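Local structure of mandelate racemase/muconate lactonizing enzyme family protein (Bradyrhizobium sp. ORS 278, 3TOY) at residues L59-T63 against G129-F134. The protein belongs to the mandelate racemase/muconate lactonizing enzyme family of the enolase superfamily, joining an alpha/beta capping domain to a barrel domain, its precise function not established. Numbering follows the deposited sequence.
Sequences LIDVT and GLDMAF
The carbonyl oxygen of G129 accepts two hydrogen bonds, one along the helix from A133 N (3.2 Å) and one from the hydroxyl of S72, on the strand next to 50-64. The second ties the helix to the sheet just where I60 comes down on G129. With CG1 beside its backbone N (chi1 -62°) and the chain then fully extended, I60 brings CD1 to 3.7 Å from G129 CA, meeting bare backbone because the glycine has no side chain.

One turn on, A133 CB touches both I60 and V62, 4.1 Å from I60 CG2 and 3.6 Å from V62 CG2. The two branches of V62 divide the work. V62 CG2 takes A133 and also meets L130 CD2 at 4.1 Å, the two side chains crossing at about a right angle. V62 CG1, anti to the backbone N (chi1 175°), instead comes to the edge of the F134 ring, near its plane, 4.1 Å from F134 CE1. The contact is buried, its side-chain contacts are apolar, and no hydrogen bond joins the two segments.

The axes of 59-63 and 129-134 cross at -52° and approach to 8.3 Å, which packs helix 122-142 on one face of the antiparallel sheet of the N-terminal domain. D61 points from the opposite face to H71 and W372, whereas helix 103-113 covers L130 and F134 through M110.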
loop_
_atom_site.group_PDB
_atom_site.type_symbol
_atom_site.label_atom_id
_atom_site.label_comp_id
_atom_site.label_asym_id
_atom_site.label_seq_id
_atom_site.Cartn_x
_atom_site.Cartn_y
_atom_site.Cartn_z
ATOM N N LEU A 59 42.681 -16.255 -14.091
ATOM C CA LEU A 59 43.132 -17.099 -12.991
ATOM C C LEU A 59 43.914 -16.242 -12.025
ATOM O O LEU A 59 44.851 -15.538 -12.422
ATOM C CB LEU A 59 44.016 -18.244 -13.526
ATOM C CG LEU A 59 43.472 -18.970 -14.757
ATOM C CD1 LEU A 59 44.432 -20.093 -15.218
ATOM C CD2 LEU A 59 42.061 -19.540 -14.473
ATOM N N ILE A 60 43.527 -16.289 -10.757
ATOM C CA ILE A 60 43.993 -15.335 -9.767
ATOM C C ILE A 60 44.802 -16.077 -8.736
ATOM O O ILE A 60 44.376 -17.117 -8.227
ATOM C CB ILE A 60 42.778 -14.616 -9.072
ATOM C CG1 ILE A 60 41.970 -13.821 -10.107
ATOM C CG2 ILE A 60 43.220 -13.779 -7.893
ATOM C CD1 ILE A 60 40.715 -13.065 -9.539
ATOM N N ASP A 61 45.986 -15.540 -8.437
ATOM C CA ASP A 61 46.854 -16.102 -7.408
ATOM C C ASP A 61 47.186 -15.044 -6.383
ATOM O O ASP A 61 47.678 -13.971 -6.716
ATOM C CB ASP A 61 48.156 -16.632 -8.019
ATOM C CG ASP A 61 47.909 -17.710 -9.039
ATOM O OD1 ASP A 61 47.212 -18.685 -8.719
ATOM O OD2 ASP A 61 48.409 -17.589 -10.173
ATOM N N VAL A 62 46.940 -15.353 -5.128
ATOM C CA VAL A 62 47.263 -14.425 -4.067
ATOM C C VAL A 62 48.327 -15.063 -3.183
ATOM O O VAL A 62 48.043 -15.969 -2.409
ATOM C CB VAL A 62 46.018 -14.063 -3.212
ATOM C CG1 VAL A 62 46.426 -13.181 -2.020
ATOM C CG2 VAL A 62 44.949 -13.364 -4.075
ATOM N N THR A 63 49.562 -14.576 -3.293
ATOM C CA THR A 63 50.657 -15.172 -2.539
ATOM C C THR A 63 50.657 -14.589 -1.143
ATOM O O THR A 63 50.367 -13.404 -0.962
ATOM C CB THR A 63 52.036 -14.899 -3.210
ATOM O OG1 THR A 63 52.272 -13.487 -3.248
ATOM C CG2 THR A 63 52.071 -15.444 -4.626
ATOM N N GLY A 129 36.701 -11.798 -7.117
ATOM C CA GLY A 129 37.720 -12.805 -7.446
ATOM C C GLY A 129 38.769 -12.850 -6.347
ATOM O O GLY A 129 39.182 -13.933 -5.934
ATOM N N LEU A 130 39.187 -11.677 -5.879
ATOM C CA LEU A 130 40.144 -11.572 -4.779
ATOM C C LEU A 130 39.591 -12.191 -3.512
ATOM O O LEU A 130 40.262 -12.964 -2.827
ATOM C CB LEU A 130 40.572 -10.112 -4.535
ATOM C CG LEU A 130 41.478 -9.531 -5.631
ATOM C CD1 LEU A 130 41.562 -8.021 -5.633
ATOM C CD2 LEU A 130 42.894 -10.166 -5.540
ATOM N N ASP A 131 38.345 -11.860 -3.187
ATOM C CA ASP A 131 37.736 -12.431 -1.998
ATOM C C ASP A 131 37.765 -13.963 -2.006
ATOM O O ASP A 131 38.076 -14.593 -0.990
ATOM C CB ASP A 131 36.283 -11.915 -1.824
ATOM C CG ASP A 131 35.640 -12.455 -0.565
ATOM O OD1 ASP A 131 35.835 -11.856 0.518
ATOM O OD2 ASP A 131 34.956 -13.497 -0.662
ATOM N N MET A 132 37.428 -14.572 -3.128
ATOM C CA MET A 132 37.420 -16.042 -3.207
ATOM C C MET A 132 38.836 -16.599 -2.974
ATOM O O MET A 132 39.025 -17.590 -2.266
ATOM C CB MET A 132 36.907 -16.517 -4.567
ATOM C CG MET A 132 35.380 -16.474 -4.717
ATOM S SD MET A 132 34.825 -17.142 -6.278
ATOM C CE MET A 132 35.154 -15.756 -7.361
ATOM N N ALA A 133 39.817 -15.953 -3.589
ATOM C CA ALA A 133 41.205 -16.383 -3.422
ATOM C C ALA A 133 41.656 -16.221 -1.968
ATOM O O ALA A 133 42.398 -17.066 -1.457
ATOM C CB ALA A 133 42.114 -15.635 -4.379
ATOM N N PHE A 134 41.190 -15.179 -1.268
ATOM C CA PHE A 134 41.552 -15.051 0.153
ATOM C C PHE A 134 41.025 -16.217 0.987
ATOM O O PHE A 134 41.718 -16.756 1.852
ATOM C CB PHE A 134 41.045 -13.765 0.824
ATOM C CG PHE A 134 41.430 -12.486 0.136
ATOM C CD1 PHE A 134 42.666 -12.328 -0.487
ATOM C CD2 PHE A 134 40.552 -11.405 0.165
ATOM C CE1 PHE A 134 42.997 -11.127 -1.101
ATOM C CE2 PHE A 134 40.871 -10.214 -0.450
ATOM C CZ PHE A 134 42.098 -10.066 -1.079
#